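Local coordinates for mycobacterial cidal antitoxin MbcA (Mycobacterium tuberculosis, PDB 6FKG), which neutralizes its cognate toxin MbcT, an NAD+ phosphorylase, by blocking access to the toxin active site in a type II toxin-antitoxin system, at residues V12-E24 with A62-N75. Numbering follows the deposited sequence.
Sequences VSGAIERLGLTYE and ADALAEVLPRDQAN
Leu19, in the last turn of helix 7-19, fits as a knob into a hole made by Ala62, Leu65, Ala74 and Asn75. From CB the chain turns with CG anti to the backbone N (chi1 -179°), and its two methyls then part: CD2 rests on CB of Ala62 at 3.7 Å, while CD1 meets CB of Ala74 at 3.6 Å, lies against the backbone N of Asn75 and, less closely, touches CD2 of Leu65. A branched leucine can thus touch helices 52-65 and 71-78 at once, and the small alanines let it come close to both. Ala15, one turn earlier, is small enough for the two backbones to come close, its CB 3.5 Å from OD1 of Asp63.

Polar groups border this apolar centre. Arg18, bent at chi3, folds its guanidinium back over Gly14 O and sends NH2 to OD1 of Asp63 (3.0 Å, 177° at the hydrogen). This salt bridge uses the syn lone pair, with the two planar groups nearly coplanar. At the other border ND2 of Asn75 donates to Leu19 O over 3.1 Å, satisfying a carbonyl near the helix's C-terminal end; the same ND2 also donates to a water lying beside Gly20 O. Glycine suits position 20 because it tolerates the positive phi and lets NH2 of Arg71 pass 3.3 Å from CA of Gly20. The extended Arg71 reaches there past Arg18 O, its NH1 paired with Asp72.

Helix 7-19 is therefore joined to the toxin-binding region, whose Glu67 and Val68 bond to MbcT chains, by the apolar packing of Leu19 and by polar bonds that probably help set its orientation.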
ATOM      1  N   VAL C  12      19.486 -29.861  -3.104  1.00 32.33           N
ATOM      2  CA  VAL C  12      19.699 -28.617  -2.365  1.00 33.89           C
ATOM      3  C   VAL C  12      20.856 -28.770  -1.377  1.00 38.74           C
ATOM      4  O   VAL C  12      21.720 -27.894  -1.270  1.00 34.05           O
ATOM      5  CB  VAL C  12      18.427 -28.189  -1.601  1.00 35.08           C
ATOM      6  CG1 VAL C  12      18.725 -27.024  -0.645  1.00 33.49           C
ATOM      7  CG2 VAL C  12      17.328 -27.826  -2.578  1.00 32.26           C
ATOM      8  N   SER C  13      20.869 -29.889  -0.660  1.00 33.30           N
ATOM      9  CA  SER C  13      21.936 -30.154   0.300  1.00 35.86           C
ATOM     10  C   SER C  13      23.315 -30.147  -0.372  1.00 39.45           C
ATOM     11  O   SER C  13      24.286 -29.599   0.170  1.00 36.96           O
ATOM     12  CB  SER C  13      21.687 -31.489   0.996  1.00 32.50           C
ATOM     13  OG  SER C  13      22.678 -31.733   1.965  1.00 38.74           O
ATOM     14  N   GLY C  14      23.402 -30.761  -1.548  1.00 33.59           N
ATOM     15  CA  GLY C  14      24.655 -30.825  -2.285  1.00 33.38           C
ATOM     16  C   GLY C  14      25.188 -29.444  -2.611  1.00 34.68           C
ATOM     17  O   GLY C  14      26.386 -29.177  -2.454  1.00 39.01           O
ATOM     18  N   ALA C  15      24.298 -28.560  -3.059  1.00 35.70           N
ATOM     19  CA  ALA C  15      24.673 -27.180  -3.354  1.00 35.10           C
ATOM     20  C   ALA C  15      25.215 -26.472  -2.099  1.00 38.77           C
ATOM     21  O   ALA C  15      26.239 -25.796  -2.158  1.00 37.93           O
ATOM     22  CB  ALA C  15      23.481 -26.414  -3.937  1.00 33.98           C
ATOM     23  N   ILE C  16      24.536 -26.650  -0.968  1.00 37.40           N
ATOM     24  CA  ILE C  16      24.973 -26.067   0.311  1.00 40.54           C
ATOM     25  C   ILE C  16      26.350 -26.553   0.754  1.00 40.99           C
ATOM     26  O   ILE C  16      27.203 -25.765   1.166  1.00 42.21           O
ATOM     27  CB  ILE C  16      23.973 -26.385   1.450  1.00 40.22           C
ATOM     28  CG1 ILE C  16      22.622 -25.731   1.170  1.00 48.46           C
ATOM     29  CG2 ILE C  16      24.525 -25.935   2.815  1.00 41.08           C
ATOM     30  CD1 ILE C  16      22.720 -24.287   0.762  1.00 56.16           C
ATOM     31  N   GLU C  17      26.553 -27.861   0.691  1.00 43.79           N
ATOM     32  CA  GLU C  17      27.782 -28.447   1.187  1.00 47.37           C
ATOM     33  C   GLU C  17      28.966 -28.053   0.314  1.00 49.30           C
ATOM     34  O   GLU C  17      30.080 -27.868   0.817  1.00 45.15           O
ATOM     35  CB  GLU C  17      27.652 -29.969   1.278  1.00 47.54           C
ATOM     36  CG  GLU C  17      26.695 -30.428   2.372  1.00 51.93           C
ATOM     37  CD  GLU C  17      26.965 -29.756   3.720  1.00 58.02           C
ATOM     38  OE1 GLU C  17      28.141 -29.710   4.150  1.00 60.80           O
ATOM     39  OE2 GLU C  17      25.994 -29.271   4.346  1.00 50.68           O
ATOM     40  N   ARG C  18      28.729 -27.913  -0.988  1.00 44.02           N
ATOM     41  CA  ARG C  18      29.805 -27.530  -1.899  1.00 46.40           C
ATOM     42  C   ARG C  18      30.308 -26.120  -1.581  1.00 41.35           C
ATOM     43  O   ARG C  18      31.476 -25.810  -1.783  1.00 41.79           O
ATOM     44  CB  ARG C  18      29.348 -27.629  -3.359  1.00 44.44           C
ATOM     45  CG  ARG C  18      29.313 -29.063  -3.881  1.00 58.00           C
ATOM     46  CD  ARG C  18      29.084 -29.128  -5.383  1.00 56.93           C
ATOM     47  NE  ARG C  18      27.754 -28.658  -5.765  1.00 49.04           N
ATOM     48  CZ  ARG C  18      26.667 -29.424  -5.788  1.00 56.05           C
ATOM     49  NH1 ARG C  18      26.745 -30.705  -5.444  1.00 58.57           N
ATOM     50  NH2 ARG C  18      25.500 -28.910  -6.156  1.00 49.20           N
ATOM     51  N   LEU C  19      29.423 -25.282  -1.057  1.00 42.80           N
ATOM     52  CA  LEU C  19      29.787 -23.917  -0.692  1.00 42.57           C
ATOM     53  C   LEU C  19      30.343 -23.849   0.734  1.00 39.88           C
ATOM     54  O   LEU C  19      30.950 -22.858   1.126  1.00 44.26           O
ATOM     55  CB  LEU C  19      28.572 -23.005  -0.835  1.00 40.52           C
ATOM     56  CG  LEU C  19      28.667 -21.508  -0.532  1.00 38.70           C
ATOM     57  CD1 LEU C  19      29.742 -20.858  -1.362  1.00 45.64           C
ATOM     58  CD2 LEU C  19      27.300 -20.859  -0.809  1.00 41.19           C
ATOM     59  N   GLY C  20      30.126 -24.907   1.507  1.00 43.23           N
ATOM     60  CA  GLY C  20      30.683 -24.994   2.851  1.00 42.83           C
ATOM     61  C   GLY C  20      29.941 -24.204   3.912  1.00 41.49           C
ATOM     62  O   GLY C  20      30.501 -23.883   4.965  1.00 40.32           O
ATOM     63  N   LEU C  21      28.676 -23.881   3.650  1.00 37.24           N
ATOM     64  CA  LEU C  21      27.882 -23.166   4.637  1.00 41.86           C
ATOM     65  C   LEU C  21      27.613 -24.031   5.861  1.00 46.01           C
ATOM     66  O   LEU C  21      27.479 -25.250   5.763  1.00 41.23           O
ATOM     67  CB  LEU C  21      26.557 -22.707   4.036  1.00 40.49           C
ATOM     68  CG  LEU C  21      26.684 -21.789   2.815  1.00 41.37           C
ATOM     69  CD1 LEU C  21      25.310 -21.254   2.427  1.00 43.89           C
ATOM     70  CD2 LEU C  21      27.670 -20.654   3.055  1.00 38.31           C
ATOM     71  N   THR C  22      27.546 -23.393   7.018  1.00 38.95           N
ATOM     72  CA  THR C  22      27.113 -24.081   8.226  1.00 46.01           C
ATOM     73  C   THR C  22      25.595 -24.043   8.278  1.00 46.93           C
ATOM     74  O   THR C  22      24.986 -23.180   7.653  1.00 41.60           O
ATOM     75  CB  THR C  22      27.664 -23.427   9.488  1.00 42.38           C
ATOM     76  OG1 THR C  22      27.034 -22.153   9.661  1.00 41.15           O
ATOM     77  CG2 THR C  22      29.174 -23.233   9.373  1.00 47.04           C
ATOM     78  N   TYR C  23      24.984 -24.954   9.027  1.00 40.71           N
ATOM     79  CA  TYR C  23      23.525 -24.938   9.153  1.00 40.43           C
ATOM     80  C   TYR C  23      23.054 -23.686   9.904  1.00 43.06           C
ATOM     81  O   TYR C  23      21.921 -23.250   9.740  1.00 39.78           O
ATOM     82  CB  TYR C  23      23.031 -26.211   9.846  1.00 44.50           C
ATOM     83  CG  TYR C  23      23.110 -27.434   8.954  1.00 48.76           C
ATOM     84  CD1 TYR C  23      22.804 -27.341   7.602  1.00 58.22           C
ATOM     85  CD2 TYR C  23      23.516 -28.665   9.448  1.00 57.11           C
ATOM     86  CE1 TYR C  23      22.871 -28.439   6.773  1.00 56.14           C
ATOM     87  CE2 TYR C  23      23.589 -29.778   8.622  1.00 59.66           C
ATOM     88  CZ  TYR C  23      23.259 -29.654   7.283  1.00 57.00           C
ATOM     89  OH  TYR C  23      23.325 -30.737   6.438  1.00 58.23           O
ATOM     90  N   GLU C  24      23.921 -23.099  10.729  1.00 42.81           N
ATOM     91  CA  GLU C  24      23.563 -21.838  11.366  1.00 41.58           C
ATOM     92  C   GLU C  24      23.484 -20.728  10.332  1.00 39.55           C
ATOM     93  O   GLU C  24      22.567 -19.903  10.378  1.00 40.27           O
ATOM     94  CB  GLU C  24      24.552 -21.450  12.462  1.00 45.02           C
ATOM     95  CG  GLU C  24      24.503 -22.356  13.681  1.00 51.78           C
ATOM     96  CD  GLU C  24      25.090 -23.718  13.375  1.00 50.39           C
ATOM     97  OE1 GLU C  24      25.981 -23.771  12.503  1.00 51.27           O
ATOM     98  OE2 GLU C  24      24.642 -24.726  13.958  1.00 53.43           O
ATOM     99  N   ALA C  62      24.284 -20.623  -4.690  1.00 29.98           N
ATOM    100  CA  ALA C  62      25.478 -21.413  -4.409  1.00 28.77           C
ATOM    101  C   ALA C  62      26.005 -22.092  -5.675  1.00 32.91           C
ATOM    102  O   ALA C  62      27.210 -22.084  -5.946  1.00 32.31           O
ATOM    103  CB  ALA C  62      25.186 -22.443  -3.358  1.00 27.36           C
ATOM    104  N   ASP C  63      25.107 -22.698  -6.440  1.00 29.42           N
ATOM    105  CA  ASP C  63      25.520 -23.370  -7.661  1.00 33.12           C
ATOM    106  C   ASP C  63      26.046 -22.374  -8.692  1.00 33.49           C
ATOM    107  O   ASP C  63      27.050 -22.644  -9.348  1.00 33.25           O
ATOM    108  CB  ASP C  63      24.370 -24.178  -8.250  1.00 38.97           C
ATOM    109  CG  ASP C  63      24.258 -25.559  -7.636  1.00 49.43           C
ATOM    110  OD1 ASP C  63      25.223 -26.007  -6.972  1.00 45.59           O
ATOM    111  OD2 ASP C  63      23.201 -26.194  -7.821  1.00 59.95           O
ATOM    112  N   ALA C  64      25.381 -21.230  -8.831  1.00 29.77           N
ATOM    113  CA  ALA C  64      25.810 -20.214  -9.802  1.00 30.20           C
ATOM    114  C   ALA C  64      27.193 -19.671  -9.430  1.00 28.42           C
ATOM    115  O   ALA C  64      28.074 -19.502 -10.283  1.00 29.76           O
ATOM    116  CB  ALA C  64      24.809 -19.076  -9.876  1.00 32.54           C
ATOM    117  N   LEU C  65      27.358 -19.393  -8.149  1.00 27.23           N
ATOM    118  CA  LEU C  65      28.592 -18.788  -7.644  1.00 31.40           C
ATOM    119  C   LEU C  65      29.824 -19.655  -7.925  1.00 34.99           C
ATOM    120  O   LEU C  65      30.926 -19.138  -8.091  1.00 29.88           O
ATOM    121  CB  LEU C  65      28.447 -18.521  -6.141  1.00 31.76           C
ATOM    122  CG  LEU C  65      29.526 -17.708  -5.438  1.00 37.20           C
ATOM    123  CD1 LEU C  65      29.699 -16.340  -6.093  1.00 30.30           C
ATOM    124  CD2 LEU C  65      29.177 -17.564  -3.959  1.00 38.84           C
ATOM    125  N   ALA C  66      29.633 -20.969  -8.023  1.00 34.93           N
ATOM    126  CA  ALA C  66      30.760 -21.883  -8.257  1.00 35.51           C
ATOM    127  C   ALA C  66      31.395 -21.652  -9.624  1.00 34.27           C
ATOM    128  O   ALA C  66      32.550 -22.008  -9.859  1.00 33.11           O
ATOM    129  CB  ALA C  66      30.305 -23.352  -8.115  1.00 39.10           C
ATOM    130  N   GLU C  67      30.647 -21.051 -10.541  1.00 29.73           N
ATOM    131  CA  GLU C  67      31.201 -20.755 -11.852  1.00 31.19           C
ATOM    132  C   GLU C  67      32.286 -19.671 -11.806  1.00 29.63           C
ATOM    133  O   GLU C  67      33.121 -19.591 -12.698  1.00 30.07           O
ATOM    134  CB  GLU C  67      30.089 -20.326 -12.823  1.00 32.62           C
ATOM    135  CG  GLU C  67      30.562 -20.307 -14.281  1.00 40.22           C
ATOM    136  CD  GLU C  67      29.506 -19.799 -15.270  1.00 41.89           C
ATOM    137  OE1 GLU C  67      28.413 -19.382 -14.823  1.00 38.87           O
ATOM    138  OE2 GLU C  67      29.777 -19.826 -16.499  1.00 38.23           O
ATOM    139  N   VAL C  68      32.275 -18.826 -10.778  1.00 27.26           N
ATOM    140  CA  VAL C  68      33.098 -17.618 -10.833  1.00 27.69           C
ATOM    141  C   VAL C  68      34.065 -17.505  -9.657  1.00 28.40           C
ATOM    142  O   VAL C  68      35.005 -16.722  -9.719  1.00 28.16           O
ATOM    143  CB  VAL C  68      32.225 -16.335 -10.903  1.00 29.78           C
ATOM    144  CG1 VAL C  68      31.387 -16.334 -12.177  1.00 30.75           C
ATOM    145  CG2 VAL C  68      31.293 -16.214  -9.691  1.00 26.78           C
ATOM    146  N   LEU C  69      33.842 -18.266  -8.588  1.00 29.78           N
ATOM    147  CA  LEU C  69      34.798 -18.272  -7.463  1.00 28.66           C
ATOM    148  C   LEU C  69      35.030 -19.661  -6.912  1.00 38.35           C
ATOM    149  O   LEU C  69      34.094 -20.438  -6.787  1.00 34.27           O
ATOM    150  CB  LEU C  69      34.316 -17.392  -6.318  1.00 28.40           C
ATOM    151  CG  LEU C  69      34.300 -15.888  -6.537  1.00 30.93           C
ATOM    152  CD1 LEU C  69      33.589 -15.261  -5.349  1.00 31.29           C
ATOM    153  CD2 LEU C  69      35.735 -15.352  -6.704  1.00 30.37           C
ATOM    154  N   PRO C  70      36.277 -19.963  -6.533  1.00 32.04           N
ATOM    155  CA  PRO C  70      36.487 -21.265  -5.903  1.00 31.68           C
ATOM    156  C   PRO C  70      35.826 -21.291  -4.520  1.00 35.17           C
ATOM    157  O   PRO C  70      35.502 -20.235  -3.972  1.00 33.89           O
ATOM    158  CB  PRO C  70      38.020 -21.367  -5.808  1.00 39.11           C
ATOM    159  CG  PRO C  70      38.480 -19.950  -5.742  1.00 41.96           C
ATOM    160  CD  PRO C  70      37.514 -19.163  -6.603  1.00 34.63           C
ATOM    161  N   ARG C  71      35.637 -22.492  -3.983  1.00 33.10           N
ATOM    162  CA  ARG C  71      34.920 -22.732  -2.730  1.00 35.16           C
ATOM    163  C   ARG C  71      35.210 -21.760  -1.577  1.00 32.89           C
ATOM    164  O   ARG C  71      34.291 -21.114  -1.068  1.00 36.09           O
ATOM    165  CB  ARG C  71      35.225 -24.150  -2.254  1.00 35.33           C
ATOM    166  CG  ARG C  71      34.565 -24.518  -0.940  1.00 42.68           C
ATOM    167  CD  ARG C  71      35.181 -25.788  -0.378  1.00 45.28           C
ATOM    168  NE  ARG C  71      34.428 -26.283   0.768  1.00 45.62           N
ATOM    169  CZ  ARG C  71      34.486 -25.751   1.985  1.00 53.80           C
ATOM    170  NH1 ARG C  71      35.261 -24.693   2.218  1.00 52.16           N
ATOM    171  NH2 ARG C  71      33.759 -26.273   2.968  1.00 48.10           N
ATOM    172  N   ASP C  72      36.466 -21.671  -1.153  1.00 33.11           N
ATOM    173  CA  ASP C  72      36.774 -20.870   0.028  1.00 35.54           C
ATOM    174  C   ASP C  72      36.404 -19.397  -0.187  1.00 37.21           C
ATOM    175  O   ASP C  72      35.821 -18.765   0.691  1.00 40.11           O
ATOM    176  CB  ASP C  72      38.248 -21.015   0.413  1.00 40.53           C
ATOM    177  CG  ASP C  72      38.521 -22.310   1.175  1.00 48.08           C
ATOM    178  OD1 ASP C  72      37.593 -23.145   1.279  1.00 52.79           O
ATOM    179  OD2 ASP C  72      39.650 -22.494   1.667  1.00 44.52           O
ATOM    180  N   GLN C  73      36.719 -18.864  -1.361  1.00 35.61           N
ATOM    181  CA  GLN C  73      36.425 -17.466  -1.658  1.00 34.18           C
ATOM    182  C   GLN C  73      34.936 -17.246  -1.894  1.00 31.39           C
ATOM    183  O   GLN C  73      34.397 -16.190  -1.586  1.00 30.05           O
ATOM    184  CB  GLN C  73      37.240 -16.990  -2.870  1.00 34.24           C
ATOM    185  CG  GLN C  73      38.718 -16.662  -2.512  1.00 37.00           C
ATOM    186  CD  GLN C  73      39.542 -17.897  -2.198  1.00 51.29           C
ATOM    187  OE1 GLN C  73      39.446 -18.905  -2.892  1.00 52.75           O
ATOM    188  NE2 GLN C  73      40.370 -17.819  -1.148  1.00 59.83           N
ATOM    189  N   ALA C  74      34.267 -18.260  -2.432  1.00 32.25           N
ATOM    190  CA  ALA C  74      32.834 -18.187  -2.645  1.00 31.53           C
ATOM    191  C   ALA C  74      32.147 -18.041  -1.296  1.00 31.36           C
ATOM    192  O   ALA C  74      31.253 -17.220  -1.110  1.00 31.96           O
ATOM    193  CB  ALA C  74      32.340 -19.429  -3.379  1.00 32.67           C
ATOM    194  N   ASN C  75      32.613 -18.827  -0.337  1.00 32.17           N
ATOM    195  CA  ASN C  75      32.060 -18.782   0.999  1.00 31.05           C
ATOM    196  C   ASN C  75      32.212 -17.392   1.642  1.00 34.82           C
ATOM    197  O   ASN C  75      31.245 -16.812   2.118  1.00 35.98           O
ATOM    198  CB  ASN C  75      32.734 -19.850   1.851  1.00 35.94           C
ATOM    199  CG  ASN C  75      32.165 -19.922   3.242  1.00 41.82           C
ATOM    200  OD1 ASN C  75      32.378 -19.029   4.056  1.00 44.09           O
ATOM    201  ND2 ASN C  75      31.464 -21.009   3.536  1.00 37.90           N
TER
HETATM  202  O   HOH W   1      27.219 -25.103  -4.408  1.00 43.92           O
HETATM  203  O   HOH W   2      30.773 -21.641   6.271  1.00 44.08           O